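Local coordinates for cyanophage-like gp41-1 intein (Metagenome, PDB 6QAZ), which probably splices itself out of a host protein, as inteins do, joining the flanking segments through a new peptide bond, at residues V11-V25 with L28-V41. Residues are numbered along the deposited sequence; the frame is centred on the assembly and turned at random.
Sequences VQTPQGMKEISNIQV and LVLSNTGYNEVLNV
Pro14 slides over one face of the Tyr35 ring, its CG 3.9 Å from the ring centroid and only 14° off the normal, a CH-pi contact displaced toward the rim. Leu30 CD1 lies over the centre of the opposite face, so the phenol is sandwiched between proline and leucine. At the ring's edge, near its plane, sits Gln12 O, which also takes the one direct hydrogen bond between the segments, from Leu30 N at 2.8 Å. Gln12 and Leu30 run side by side in the same direction. With CG opposite the backbone N (chi1 -165°) and the chain extended beyond it, the Gln12 amide, in one of its two conformers, is carried alongside Leu30 CD2, 3.4 Å from OE1, while OE1 hydrogen-bonds to Lys90 NZ. One water bridges Gln12 N and Leu30 O. Leu28 O, buried without a hydrogen-bond partner, receives a CA-H...O contact from Thr13 CA at 3.2 Å.

Deeper in, Val29 CG1 meets Val11 CG2 at 3.8 Å and Ile23 CD1, and Phe119 touches both valines. Ile23 sends its other branch, CG2, obliquely against Val38 CG2, 3.7 Å away. At the exposed end, Val25 CG2, in one of its two conformers, lies 4.2 Å from Val41 CG2. The hairpin of strands 10-13 and 16-19, with the chain following it, thus packs on the antiparallel hairpin 28-41, within the all-beta, horseshoe-like HINT fold characteristic of inteins.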
loop_
_atom_site.group_PDB
_atom_site.type_symbol
_atom_site.label_atom_id
_atom_site.label_comp_id
_atom_site.label_asym_id
_atom_site.label_seq_id
_atom_site.Cartn_x
_atom_site.Cartn_y
_atom_site.Cartn_z
ATOM N N VAL A 11 -5.249 5.283 5.122
ATOM C CA VAL A 11 -4.977 6.198 3.995
ATOM C C VAL A 11 -5.483 7.575 4.410
ATOM O O VAL A 11 -6.360 7.710 5.264
ATOM C CB VAL A 11 -5.641 5.698 2.706
ATOM C CG1 VAL A 11 -5.074 4.353 2.316
ATOM C CG2 VAL A 11 -7.151 5.648 2.810
ATOM N N GLN A 12 -4.918 8.604 3.805
ATOM C CA GLN A 12 -5.213 9.992 4.156
ATOM C C GLN A 12 -6.217 10.576 3.156
ATOM O O GLN A 12 -5.893 10.668 1.967
ATOM C CB GLN A 12 -3.891 10.735 4.151
ATOM C CG GLN A 12 -3.994 12.073 4.826
ATOM C CD GLN A 12 -2.651 12.708 5.057
ATOM O OE1 GLN A 12 -1.593 12.082 5.063
ATOM N NE2 GLN A 12 -2.703 13.993 5.263
ATOM N N THR A 13 -7.382 10.966 3.635
ATOM C CA THR A 13 -8.374 11.676 2.815
ATOM C C THR A 13 -8.348 13.125 3.230
ATOM O O THR A 13 -7.863 13.473 4.317
ATOM C CB THR A 13 -9.767 11.071 2.939
ATOM O OG1 THR A 13 -10.365 11.497 4.166
ATOM C CG2 THR A 13 -9.769 9.574 2.795
ATOM N N PRO A 14 -9.030 14.010 2.489
ATOM C CA PRO A 14 -9.169 15.387 2.963
ATOM C C PRO A 14 -9.938 15.499 4.283
ATOM O O PRO A 14 -9.891 16.547 4.892
ATOM C CB PRO A 14 -9.850 16.101 1.788
ATOM C CG PRO A 14 -9.458 15.259 0.572
ATOM C CD PRO A 14 -9.536 13.845 1.100
ATOM N N GLN A 15 -10.752 14.501 4.607
ATOM C CA GLN A 15 -11.553 14.473 5.852
ATOM C C GLN A 15 -10.799 13.746 6.982
ATOM O O GLN A 15 -11.385 13.649 8.078
ATOM C CB GLN A 15 -12.889 13.799 5.553
ATOM C CG GLN A 15 -13.731 14.537 4.509
ATOM C CD GLN A 15 -13.338 14.300 3.062
ATOM O OE1 GLN A 15 -12.816 13.246 2.670
ATOM N NE2 GLN A 15 -13.607 15.312 2.242
ATOM N N GLY A 16 -9.541 13.341 6.792
ATOM C CA GLY A 16 -8.730 12.673 7.821
ATOM C C GLY A 16 -8.357 11.288 7.396
ATOM O O GLY A 16 -8.623 10.843 6.277
ATOM N N MET A 17 -7.698 10.595 8.294
ATOM C CA MET A 17 -7.263 9.228 8.002
ATOM C C MET A 17 -8.475 8.312 8.021
ATOM O O MET A 17 -9.349 8.447 8.867
ATOM C CB MET A 17 -6.271 8.746 9.064
ATOM C CG MET A 17 -4.891 9.365 9.022
ATOM S SD MET A 17 -3.977 8.905 7.523
ATOM C CE MET A 17 -2.452 9.779 7.858
ATOM N N LYS A 18 -8.491 7.386 7.108
ATOM C CA LYS A 18 -9.528 6.353 7.040
ATOM C C LYS A 18 -8.875 4.986 6.908
ATOM O O LYS A 18 -7.856 4.860 6.227
ATOM C CB LYS A 18 -10.459 6.557 5.836
ATOM C CG LYS A 18 -11.307 7.808 5.880
ATOM C CD LYS A 18 -12.375 7.845 4.807
ATOM C CE LYS A 18 -13.151 9.145 4.794
ATOM N NZ LYS A 18 -14.287 9.110 3.850
ATOM N N GLU A 19 -9.479 3.972 7.502
ATOM C CA GLU A 19 -9.071 2.600 7.197
ATOM C C GLU A 19 -9.546 2.267 5.794
ATOM O O GLU A 19 -10.656 2.645 5.362
ATOM C CB GLU A 19 -9.624 1.602 8.201
ATOM C CG GLU A 19 -8.969 1.765 9.573
ATOM C CD GLU A 19 -9.441 0.760 10.635
ATOM O OE1 GLU A 19 -10.407 0.007 10.386
ATOM O OE2 GLU A 19 -8.812 0.672 11.699
ATOM N N ILE A 20 -8.719 1.544 5.048
ATOM C CA ILE A 20 -9.014 1.306 3.634
ATOM C C ILE A 20 -10.301 0.491 3.480
ATOM O O ILE A 20 -10.974 0.633 2.450
ATOM C CB ILE A 20 -7.799 0.701 2.928
ATOM C CG1 ILE A 20 -7.899 0.860 1.419
ATOM C CG2 ILE A 20 -7.529 -0.709 3.376
ATOM C CD1 ILE A 20 -6.694 0.404 0.670
ATOM N N SER A 21 -10.651 -0.340 4.452
ATOM C CA SER A 21 -11.926 -1.070 4.417
ATOM C C SER A 21 -13.133 -0.142 4.387
ATOM O O SER A 21 -14.211 -0.610 4.043
ATOM C CB SER A 21 -12.022 -1.979 5.632
ATOM O OG SER A 21 -12.050 -1.184 6.822
ATOM N N ASN A 22 -12.978 1.123 4.758
ATOM C CA ASN A 22 -14.082 2.086 4.785
ATOM C C ASN A 22 -14.057 2.995 3.544
ATOM O O ASN A 22 -14.949 3.823 3.430
ATOM C CB ASN A 22 -14.035 2.889 6.074
ATOM C CG ASN A 22 -14.277 2.053 7.306
ATOM O OD1 ASN A 22 -15.025 1.073 7.254
ATOM N ND2 ASN A 22 -13.650 2.392 8.425
ATOM N N ILE A 23 -13.078 2.870 2.680
ATOM C CA ILE A 23 -12.969 3.730 1.482
ATOM C C ILE A 23 -14.075 3.348 0.497
ATOM O O ILE A 23 -14.417 2.170 0.328
ATOM C CB ILE A 23 -11.568 3.592 0.886
ATOM C CG1 ILE A 23 -10.549 4.350 1.723
ATOM C CG2 ILE A 23 -11.522 3.981 -0.596
ATOM C CD1 ILE A 23 -10.620 5.845 1.594
ATOM N N GLN A 24 -14.595 4.368 -0.163
ATOM C CA GLN A 24 -15.641 4.192 -1.185
ATOM C C GLN A 24 -15.229 4.905 -2.458
ATOM O O GLN A 24 -14.402 5.840 -2.442
ATOM C CB GLN A 24 -16.989 4.600 -0.627
ATOM C CG GLN A 24 -17.058 6.050 -0.297
ATOM C CD GLN A 24 -18.327 6.253 0.492
ATOM O OE1 GLN A 24 -18.307 6.512 1.690
ATOM N NE2 GLN A 24 -19.439 6.067 -0.182
ATOM N N VAL A 25 -15.807 4.487 -3.556
ATOM C CA VAL A 25 -15.613 5.192 -4.826
ATOM C C VAL A 25 -15.980 6.649 -4.625
ATOM O O VAL A 25 -16.994 6.978 -3.998
ATOM C CB VAL A 25 -16.442 4.555 -5.941
ATOM C CG1 VAL A 25 -16.448 5.421 -7.202
ATOM C CG2 VAL A 25 -16.005 3.126 -6.237
ATOM N N LEU A 28 -11.081 10.638 -1.974
ATOM C CA LEU A 28 -9.781 11.157 -2.412
ATOM C C LEU A 28 -8.711 10.685 -1.428
ATOM O O LEU A 28 -8.931 10.829 -0.216
ATOM C CB LEU A 28 -9.851 12.681 -2.457
ATOM C CG LEU A 28 -10.640 13.265 -3.633
ATOM C CD1 LEU A 28 -10.990 14.702 -3.373
ATOM C CD2 LEU A 28 -9.876 13.125 -4.946
ATOM N N VAL A 29 -7.609 10.141 -1.940
ATOM C CA VAL A 29 -6.525 9.623 -1.083
ATOM C C VAL A 29 -5.219 10.279 -1.453
ATOM O O VAL A 29 -4.893 10.440 -2.644
ATOM C CB VAL A 29 -6.446 8.097 -1.121
ATOM C CG1 VAL A 29 -7.668 7.483 -0.458
ATOM C CG2 VAL A 29 -6.219 7.534 -2.506
ATOM N N LEU A 30 -4.437 10.628 -0.441
ATOM C CA LEU A 30 -3.214 11.407 -0.658
ATOM C C LEU A 30 -2.109 10.523 -1.216
ATOM O O LEU A 30 -1.846 9.436 -0.692
ATOM C CB LEU A 30 -2.758 12.025 0.660
ATOM C CG LEU A 30 -1.544 12.936 0.546
ATOM C CD1 LEU A 30 -1.835 14.178 -0.280
ATOM C CD2 LEU A 30 -1.049 13.322 1.924
ATOM N N SER A 31 -1.457 11.035 -2.247
ATOM C CA SER A 31 -0.259 10.469 -2.862
ATOM C C SER A 31 0.891 11.458 -2.749
ATOM O O SER A 31 0.748 12.533 -2.155
ATOM C CB SER A 31 -0.547 10.145 -4.313
ATOM O OG SER A 31 -0.435 11.289 -5.116
ATOM N N ASN A 32 1.992 11.126 -3.387
ATOM C CA ASN A 32 3.141 12.057 -3.492
ATOM C C ASN A 32 2.840 13.246 -4.396
ATOM O O ASN A 32 3.600 14.208 -4.335
ATOM C CB ASN A 32 4.388 11.307 -3.975
ATOM C CG ASN A 32 4.199 10.605 -5.291
ATOM O OD1 ASN A 32 3.196 9.947 -5.518
ATOM N ND2 ASN A 32 5.167 10.739 -6.161
ATOM N N THR A 33 1.844 13.099 -5.265
ATOM C CA THR A 33 1.366 14.083 -6.255
ATOM C C THR A 33 -0.052 14.516 -5.924
ATOM O O THR A 33 -0.844 14.535 -6.777
ATOM C CB THR A 33 1.239 13.471 -7.677
ATOM O OG1 THR A 33 0.345 12.371 -7.508
ATOM C CG2 THR A 33 2.558 13.032 -8.265
ATOM N N GLY A 34 -0.401 14.796 -4.713
ATOM C CA GLY A 34 -1.750 15.288 -4.409
ATOM C C GLY A 34 -2.727 14.169 -4.207
ATOM O O GLY A 34 -2.341 13.000 -4.034
ATOM N N TYR A 35 -3.994 14.480 -4.227
ATOM C CA TYR A 35 -5.039 13.499 -3.948
ATOM C C TYR A 35 -5.511 12.831 -5.219
ATOM O O TYR A 35 -5.887 13.501 -6.200
ATOM C CB TYR A 35 -6.232 14.172 -3.282
ATOM C CG TYR A 35 -6.004 14.528 -1.828
ATOM C CD1 TYR A 35 -6.186 13.589 -0.835
ATOM C CD2 TYR A 35 -5.553 15.783 -1.429
ATOM C CE1 TYR A 35 -5.954 13.865 0.495
ATOM C CE2 TYR A 35 -5.312 16.075 -0.083
ATOM C CZ TYR A 35 -5.515 15.101 0.883
ATOM O OH TYR A 35 -5.317 15.307 2.230
ATOM N N ASN A 36 -5.541 11.504 -5.205
ATOM C CA ASN A 36 -6.078 10.729 -6.310
ATOM C C ASN A 36 -7.489 10.251 -5.985
ATOM O O ASN A 36 -7.770 9.880 -4.826
ATOM C CB ASN A 36 -5.162 9.559 -6.650
ATOM C CG ASN A 36 -3.837 9.995 -7.208
ATOM O OD1 ASN A 36 -3.767 11.000 -7.950
ATOM N ND2 ASN A 36 -2.763 9.289 -6.894
ATOM N N GLU A 37 -8.391 10.269 -6.961
ATOM C CA GLU A 37 -9.767 9.805 -6.752
ATOM C C GLU A 37 -9.794 8.286 -6.739
ATOM O O GLU A 37 -9.199 7.639 -7.594
ATOM C CB GLU A 37 -10.668 10.276 -7.907
ATOM C CG GLU A 37 -12.106 9.829 -7.714
ATOM C CD GLU A 37 -13.111 10.031 -8.812
ATOM O OE1 GLU A 37 -14.334 9.854 -8.478
ATOM O OE2 GLU A 37 -12.689 10.297 -9.989
ATOM N N VAL A 38 -10.575 7.731 -5.825
ATOM C CA VAL A 38 -10.840 6.292 -5.807
ATOM C C VAL A 38 -11.885 5.986 -6.901
ATOM O O VAL A 38 -13.032 6.448 -6.817
ATOM C CB VAL A 38 -11.320 5.835 -4.441
ATOM C CG1 VAL A 38 -11.627 4.345 -4.450
ATOM C CG2 VAL A 38 -10.278 6.161 -3.370
ATOM N N LEU A 39 -11.453 5.269 -7.918
ATOM C CA LEU A 39 -12.261 4.941 -9.086
ATOM C C LEU A 39 -12.965 3.603 -8.929
ATOM O O LEU A 39 -14.022 3.392 -9.524
ATOM C CB LEU A 39 -11.380 4.903 -10.333
ATOM C CG LEU A 39 -10.645 6.189 -10.660
ATOM C CD1 LEU A 39 -9.803 6.037 -11.884
ATOM C CD2 LEU A 39 -11.615 7.328 -10.810
ATOM N N ASN A 40 -12.371 2.680 -8.170
ATOM C CA ASN A 40 -12.945 1.331 -7.977
ATOM C C ASN A 40 -12.588 0.859 -6.594
ATOM O O ASN A 40 -11.478 1.095 -6.112
ATOM C CB ASN A 40 -12.393 0.296 -8.954
ATOM C CG ASN A 40 -12.538 0.667 -10.397
ATOM O OD1 ASN A 40 -11.753 1.478 -10.909
ATOM N ND2 ASN A 40 -13.539 0.087 -11.022
ATOM N N VAL A 41 -13.522 0.141 -6.004
ATOM C CA VAL A 41 -13.260 -0.696 -4.819
ATOM C C VAL A 41 -13.596 -2.110 -5.264
ATOM O O VAL A 41 -14.772 -2.441 -5.469
ATOM C CB VAL A 41 -14.012 -0.247 -3.578
ATOM C CG1 VAL A 41 -13.697 -1.163 -2.421
ATOM C CG2 VAL A 41 -13.717 1.196 -3.247
HETATM O O HOH W 1 -3.286 8.200 1.479
HETATM O O HOH W 2 -12.541 11.544 0.517
#